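Cap5O (Staphylococcus aureus, PDB 3OJO) binds NAD and probably oxidises UDP-N-acetyl-mannosamine as a dehydrogenase of capsular polysaccharide biosynthesis. Local coordinates at residues L170-L173 against V174-R178; G182-K185 against A186-E189; E231-K234 against I235-L239. All blocks are in the same frame, centred on the assembly; numbering follows the deposited sequence.

Contact 1. Residues L170-L173 against V174-R178; sequences LEEL and VHNNR
The carbonyl oxygen of Leu173 and the guanidinium of Arg178 meet just past the last turn of helix 169-175. Arg178 NH2 donates to Leu173 O at 3.2 Å, in the carbonyl plane and on a lone pair, with the oxygen also close to the guanidinium plane. A bend at chi3 (-95°) turns the arginine chain back toward the helix end. One water completes the link: it donates to Leu173 O (2.6 Å) and to Asn176 O, and accepts from Arg178 NE at 2.9 Å. Leu173 O is thus gripped by two donors, while Arg178 NH1 is taken by a salt bridge to Glu162.

Upstream, the helical ladder is intact. His175 N reaches Glu171 O at 3.0 Å in an almost straight bond (174°), Val174 N bonds to Leu170 O, and Asn176 N still reaches Glu172 O at 3.2 Å although Asn176 has left helical geometry. Glu172 and Asn176 also meet through their side chains: a weak bond runs from Asn176 ND2 to Glu172 OE2 at 2.8 Å, the carboxylate and amide planes turned 59° apart. Glu172 further touches a bound pyridine-2,6-dicarboxylate.

In the Rossmann-type NAD-binding domain, Leu173 and Val174 pack on helix 23-32, Leu170 also reaches helix 62-71, and Arg178 starts strand 178-182, bonded through its backbone to Glu202 and Ile204.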
loop_
_atom_site.group_PDB
_atom_site.type_symbol
_atom_site.label_atom_id
_atom_site.label_comp_id
_atom_site.label_asym_id
_atom_site.label_seq_id
_atom_site.Cartn_x
_atom_site.Cartn_y
_atom_site.Cartn_z
ATOM N N LEU B 170 0.559 -23.983 -19.308
ATOM C CA LEU B 170 -0.528 -24.960 -19.396
ATOM C C LEU B 170 -1.019 -25.421 -18.041
ATOM O O LEU B 170 -2.233 -25.449 -17.828
ATOM C CB LEU B 170 -0.194 -26.157 -20.302
ATOM C CG LEU B 170 0.020 -25.877 -21.806
ATOM C CD1 LEU B 170 0.166 -27.182 -22.575
ATOM C CD2 LEU B 170 -1.085 -24.996 -22.406
ATOM N N GLU B 171 -0.095 -25.744 -17.113
ATOM C CA GLU B 171 -0.502 -26.152 -15.758
ATOM C C GLU B 171 -1.244 -25.010 -15.085
ATOM O O GLU B 171 -2.372 -25.210 -14.630
ATOM C CB GLU B 171 0.642 -26.734 -14.875
ATOM C CG GLU B 171 2.072 -26.405 -15.284
ATOM C CD GLU B 171 2.715 -27.249 -16.375
ATOM O OE1 GLU B 171 2.808 -28.486 -16.192
ATOM O OE2 GLU B 171 3.187 -26.664 -17.379
ATOM N N GLU B 172 -0.675 -23.784 -15.164
ATOM C CA GLU B 172 -1.266 -22.553 -14.632
ATOM C C GLU B 172 -2.690 -22.316 -15.191
ATOM O O GLU B 172 -3.569 -21.975 -14.444
ATOM C CB GLU B 172 -0.325 -21.379 -14.915
ATOM C CG GLU B 172 -0.849 -20.008 -14.531
ATOM C CD GLU B 172 -0.382 -19.459 -13.200
ATOM O OE1 GLU B 172 0.010 -20.261 -12.321
ATOM O OE2 GLU B 172 -0.450 -18.220 -13.021
ATOM N N LEU B 173 -2.916 -22.571 -16.476
ATOM C CA LEU B 173 -4.202 -22.410 -17.148
ATOM C C LEU B 173 -5.289 -23.338 -16.574
ATOM O O LEU B 173 -6.438 -22.924 -16.462
ATOM C CB LEU B 173 -3.969 -22.692 -18.645
ATOM C CG LEU B 173 -4.675 -21.855 -19.734
ATOM C CD1 LEU B 173 -4.517 -20.359 -19.519
ATOM C CD2 LEU B 173 -4.113 -22.213 -21.100
ATOM N N VAL B 174 -4.907 -24.560 -16.160
ATOM C CA VAL B 174 -5.784 -25.586 -15.595
ATOM C C VAL B 174 -6.116 -25.364 -14.095
ATOM O O VAL B 174 -7.297 -25.366 -13.718
ATOM C CB VAL B 174 -5.190 -27.012 -15.875
ATOM C CG1 VAL B 174 -5.870 -28.097 -15.043
ATOM C CG2 VAL B 174 -5.289 -27.367 -17.349
ATOM N N HIS B 175 -5.070 -25.212 -13.252
ATOM C CA HIS B 175 -5.151 -25.122 -11.789
ATOM C C HIS B 175 -5.401 -23.775 -11.109
ATOM O O HIS B 175 -5.762 -23.759 -9.929
ATOM C CB HIS B 175 -3.995 -25.885 -11.136
ATOM C CG HIS B 175 -3.953 -27.323 -11.535
ATOM N ND1 HIS B 175 -2.958 -27.813 -12.358
ATOM C CD2 HIS B 175 -4.826 -28.318 -11.259
ATOM C CE1 HIS B 175 -3.238 -29.095 -12.532
ATOM N NE2 HIS B 175 -4.359 -29.441 -11.900
ATOM N N ASN B 176 -5.231 -22.662 -11.825
ATOM C CA ASN B 176 -5.482 -21.345 -11.257
ATOM C C ASN B 176 -6.961 -21.096 -11.064
ATOM O O ASN B 176 -7.773 -21.487 -11.908
ATOM C CB ASN B 176 -4.955 -20.235 -12.185
ATOM C CG ASN B 176 -3.546 -19.780 -11.950
ATOM O OD1 ASN B 176 -2.746 -20.427 -11.263
ATOM N ND2 ASN B 176 -3.215 -18.639 -12.533
ATOM N N ASN B 177 -7.292 -20.355 -9.996
ATOM C CA ASN B 177 -8.635 -19.873 -9.726
ATOM C C ASN B 177 -8.905 -18.797 -10.773
ATOM O O ASN B 177 -7.998 -18.080 -11.194
ATOM C CB ASN B 177 -8.762 -19.317 -8.319
ATOM C CG ASN B 177 -8.622 -20.337 -7.222
ATOM O OD1 ASN B 177 -8.541 -21.546 -7.444
ATOM N ND2 ASN B 177 -8.621 -19.866 -5.993
ATOM N N ARG B 178 -10.130 -18.739 -11.244
ATOM C CA ARG B 178 -10.491 -17.898 -12.350
ATOM C C ARG B 178 -11.647 -16.989 -12.007
ATOM O O ARG B 178 -12.625 -17.438 -11.412
ATOM C CB ARG B 178 -10.877 -18.841 -13.489
ATOM C CG ARG B 178 -10.634 -18.282 -14.855
ATOM C CD ARG B 178 -10.775 -19.351 -15.912
ATOM N NE ARG B 178 -9.480 -19.940 -16.253
ATOM C CZ ARG B 178 -8.635 -19.418 -17.133
ATOM N NH1 ARG B 178 -8.925 -18.275 -17.745
ATOM N NH2 ARG B 178 -7.487 -20.027 -17.400
HETATM O O HOH W 1 -7.703 -21.526 -14.637
#

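Contact 2. Residues G182-K185 against A186-E189; sequences GVTK and ACIE
Thr184 OG1 takes the backbone N-H of Cys187 at 3.2 Å, the N-cap bond of helix 185-195, and the two residues form a capping box. The return half is carried by sulfur: Thr184 N donates to Cys187 SG at 3.6 Å, a weak bond. Both side chains are turned for this exchange. Thr184 holds OG1 between its own backbone N and carbonyl carbon (chi1 72°), facing the first turn, whereas Cys187 carries SG beside its backbone N (chi1 -62°), which brings the sulfur back toward the backbone N of Thr184.

Ile188 is folded in a similar sense. Its CG1 branch lies beside its backbone N, 3.4 Å from Thr184 O and 3.6 Å from Gly182 N, and CD1 ends 3.7 Å from Lys185 CA. Ile188 N meanwhile donates to Thr184 O at 3.3 Å. Gly182 lies close against this turn, its CA 3.8 Å from Cys187 CB.

This is the turn from strand 178-182 into helix 185-195. Gly182 is paired through its backbone with Thr206 and Ala208, Val183 packs on helix 135-145 and on Leu157, and Ala186 and Cys187 touch Tyr156 of strand 156-159.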
loop_
_atom_site.group_PDB
_atom_site.type_symbol
_atom_site.label_atom_id
_atom_site.label_comp_id
_atom_site.label_asym_id
_atom_site.label_seq_id
_atom_site.Cartn_x
_atom_site.Cartn_y
_atom_site.Cartn_z
ATOM N N GLY B 182 -19.364 -11.715 -15.774
ATOM C CA GLY B 182 -20.443 -11.609 -16.750
ATOM C C GLY B 182 -21.170 -10.278 -16.679
ATOM O O GLY B 182 -21.256 -9.668 -15.609
ATOM N N VAL B 183 -21.699 -9.814 -17.828
ATOM C CA VAL B 183 -22.456 -8.558 -17.893
ATOM C C VAL B 183 -23.813 -8.788 -17.213
ATOM O O VAL B 183 -24.331 -7.888 -16.545
ATOM C CB VAL B 183 -22.577 -8.018 -19.345
ATOM C CG1 VAL B 183 -23.456 -6.769 -19.417
ATOM C CG2 VAL B 183 -21.209 -7.719 -19.912
ATOM N N THR B 184 -24.353 -10.019 -17.359
ATOM C CA THR B 184 -25.594 -10.501 -16.754
ATOM C C THR B 184 -25.269 -11.815 -16.034
ATOM O O THR B 184 -24.178 -12.376 -16.223
ATOM C CB THR B 184 -26.699 -10.723 -17.821
ATOM O OG1 THR B 184 -26.397 -11.877 -18.623
ATOM C CG2 THR B 184 -26.967 -9.487 -18.685
ATOM N N LYS B 185 -26.222 -12.324 -15.234
ATOM C CA LYS B 185 -26.072 -13.586 -14.509
ATOM C C LYS B 185 -26.040 -14.767 -15.517
ATOM O O LYS B 185 -25.388 -15.784 -15.258
ATOM C CB LYS B 185 -27.169 -13.732 -13.428
ATOM C CG LYS B 185 -27.079 -12.676 -12.298
ATOM C CD LYS B 185 -28.472 -12.269 -11.688
ATOM C CE LYS B 185 -28.412 -11.237 -10.560
ATOM N NZ LYS B 185 -28.863 -9.861 -10.982
ATOM N N ALA B 186 -26.693 -14.600 -16.691
ATOM C CA ALA B 186 -26.713 -15.598 -17.769
ATOM C C ALA B 186 -25.330 -15.707 -18.429
ATOM O O ALA B 186 -24.889 -16.822 -18.740
ATOM C CB ALA B 186 -27.766 -15.232 -18.801
ATOM N N CYS B 187 -24.645 -14.539 -18.609
ATOM C CA CYS B 187 -23.289 -14.397 -19.156
ATOM C C CYS B 187 -22.302 -15.170 -18.287
ATOM O O CYS B 187 -21.459 -15.903 -18.818
ATOM C CB CYS B 187 -22.897 -12.929 -19.265
ATOM S SG CYS B 187 -23.934 -11.946 -20.392
ATOM N N ILE B 188 -22.480 -15.075 -16.946
ATOM C CA ILE B 188 -21.682 -15.792 -15.951
ATOM C C ILE B 188 -21.778 -17.304 -16.185
ATOM O O ILE B 188 -20.756 -17.993 -16.139
ATOM C CB ILE B 188 -22.054 -15.387 -14.490
ATOM C CG1 ILE B 188 -21.829 -13.878 -14.256
ATOM C CG2 ILE B 188 -21.277 -16.208 -13.467
ATOM C CD1 ILE B 188 -22.635 -13.222 -13.058
ATOM N N GLU B 189 -22.994 -17.812 -16.443
ATOM C CA GLU B 189 -23.242 -19.240 -16.689
ATOM C C GLU B 189 -22.588 -19.722 -17.980
ATOM O O GLU B 189 -22.012 -20.824 -18.001
ATOM C CB GLU B 189 -24.746 -19.556 -16.672
ATOM C CG GLU B 189 -25.392 -19.438 -15.300
ATOM C CD GLU B 189 -24.768 -20.263 -14.189
ATOM O OE1 GLU B 189 -24.579 -21.487 -14.384
ATOM O OE2 GLU B 189 -24.457 -19.677 -13.123
#

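Contact 3. Residues E231-K234 against I235-L239; sequences ELTK and ICNNL
Glu231 and Ile235 begin the last turns of the long helix 208-238, which runs through the central domain of this dehydrogenase family. Four successive i to i+4 backbone bonds hold the turns together. Ile235 N goes to Glu231 O, Cys236 N to Leu232 O at 2.8 Å and nearly straight (170°), Asn237 N to Thr233 O at 2.9 Å, and Asn238 N to Lys234 O at 3.3 Å. Leu239 N then makes two weak bonds, to Ile235 O and Cys236 O.

Side-chain packing follows the same spacing. Ile235 swings CG1 beside its own backbone N (chi1 -72°), back along the helix, so that CG1 lies 3.5 Å from Glu231 O, and CD1 makes the carbon-carbon touch, 4.2 Å from Glu231 CG. Leu232, Ile235 and Cys236 rest on Met213 of the second subunit, and this face of the helix belongs to the dimer interface.

The polar ends find their partners outside the two segments. Both carboxylate oxygens of Glu231 accept backbone N-H groups of the second subunit, from its Leu287 and Ile288. Lys234 NZ bonds to Ser297 OG on helix 286-312, and its extended chain packs on Met298 and Tyr301 of the same helix. Thr233 OG1 bonds to Ala229 O one turn earlier.

On another side of the helix, Thr233 and Asn237 lie side by side, pointing the same way. On the face turned to the second subunit, Cys236 SG sits 3.5 Å from Leu232 O.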
loop_
_atom_site.group_PDB
_atom_site.type_symbol
_atom_site.label_atom_id
_atom_site.label_comp_id
_atom_site.label_asym_id
_atom_site.label_seq_id
_atom_site.Cartn_x
_atom_site.Cartn_y
_atom_site.Cartn_z
ATOM N N GLU B 231 10.113 6.300 -2.935
ATOM C CA GLU B 231 10.131 7.623 -2.318
ATOM C C GLU B 231 10.937 7.578 -0.998
ATOM O O GLU B 231 11.718 8.493 -0.696
ATOM C CB GLU B 231 8.692 8.101 -2.080
ATOM C CG GLU B 231 8.598 9.410 -1.318
ATOM C CD GLU B 231 7.237 10.064 -1.362
ATOM O OE1 GLU B 231 6.930 10.726 -2.379
ATOM O OE2 GLU B 231 6.495 9.956 -0.361
ATOM N N LEU B 232 10.754 6.499 -0.246
ATOM C CA LEU B 232 11.430 6.261 1.021
ATOM C C LEU B 232 12.919 6.083 0.831
ATOM O O LEU B 232 13.697 6.580 1.647
ATOM C CB LEU B 232 10.795 5.048 1.730
ATOM C CG LEU B 232 9.480 5.349 2.526
ATOM C CD1 LEU B 232 8.737 4.077 2.913
ATOM C CD2 LEU B 232 9.720 6.268 3.726
ATOM N N THR B 233 13.316 5.395 -0.265
ATOM C CA THR B 233 14.710 5.185 -0.681
ATOM C C THR B 233 15.412 6.534 -0.901
ATOM O O THR B 233 16.546 6.712 -0.460
ATOM C CB THR B 233 14.739 4.315 -1.949
ATOM O OG1 THR B 233 14.300 3.019 -1.590
ATOM C CG2 THR B 233 16.118 4.208 -2.557
ATOM N N LYS B 234 14.719 7.486 -1.563
ATOM C CA LYS B 234 15.277 8.805 -1.785
ATOM C C LYS B 234 15.509 9.552 -0.455
ATOM O O LYS B 234 16.564 10.158 -0.278
ATOM C CB LYS B 234 14.390 9.615 -2.733
ATOM C CG LYS B 234 14.410 9.115 -4.163
ATOM C CD LYS B 234 13.508 9.981 -5.013
ATOM C CE LYS B 234 13.469 9.578 -6.452
ATOM N NZ LYS B 234 12.374 10.281 -7.188
ATOM N N ILE B 235 14.547 9.463 0.475
ATOM C CA ILE B 235 14.581 10.091 1.800
ATOM C C ILE B 235 15.731 9.515 2.630
ATOM O O ILE B 235 16.547 10.278 3.158
ATOM C CB ILE B 235 13.189 9.984 2.507
ATOM C CG1 ILE B 235 12.147 10.924 1.837
ATOM C CG2 ILE B 235 13.302 10.274 4.020
ATOM C CD1 ILE B 235 10.616 10.622 2.188
ATOM N N CYS B 236 15.794 8.160 2.713
ATOM C CA CYS B 236 16.801 7.382 3.431
ATOM C C CYS B 236 18.193 7.633 2.927
ATOM O O CYS B 236 19.126 7.677 3.728
ATOM C CB CYS B 236 16.472 5.897 3.385
ATOM S SG CYS B 236 15.208 5.396 4.557
ATOM N N ASN B 237 18.350 7.773 1.612
ATOM C CA ASN B 237 19.675 8.049 1.062
ATOM C C ASN B 237 20.181 9.442 1.448
ATOM O O ASN B 237 21.360 9.584 1.775
ATOM C CB ASN B 237 19.758 7.769 -0.429
ATOM C CG ASN B 237 20.076 6.314 -0.728
ATOM O OD1 ASN B 237 19.254 5.569 -1.260
ATOM N ND2 ASN B 237 21.275 5.877 -0.388
ATOM N N ASN B 238 19.255 10.418 1.553
ATOM C CA ASN B 238 19.544 11.787 1.966
ATOM C C ASN B 238 19.926 11.909 3.426
ATOM O O ASN B 238 20.617 12.860 3.783
ATOM C CB ASN B 238 18.367 12.721 1.654
ATOM C CG ASN B 238 18.365 13.256 0.237
ATOM O OD1 ASN B 238 19.251 12.971 -0.592
ATOM N ND2 ASN B 238 17.381 14.078 -0.068
ATOM N N LEU B 239 19.464 10.978 4.270
ATOM C CA LEU B 239 19.712 10.994 5.713
ATOM C C LEU B 239 20.717 9.925 6.163
ATOM O O LEU B 239 20.888 9.723 7.365
ATOM C CB LEU B 239 18.393 10.823 6.489
ATOM C CG LEU B 239 17.219 11.753 6.170
ATOM C CD1 LEU B 239 15.971 11.274 6.871
ATOM C CD2 LEU B 239 17.515 13.179 6.590
#

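How the contacts relate
Followed from the N terminus, the three contacts come in series, and none nests in or crosses another. Contact 1 closes the turn by which helix 169-175 passes into strand 178-182; contact 2 starts on the last residue of that strand, where the chain turns into helix 185-195. Their centres are 21 Å apart, and together they bracket one helix-strand-helix run of the NAD-binding domain. The chain then adds strand 203-207 and enters helix 208-238, whose closing turns hold contact 3, centred 40 Å from contact 1 and 49 Å from contact 2. There the central domain meets the second subunit, which touches neither earlier contact.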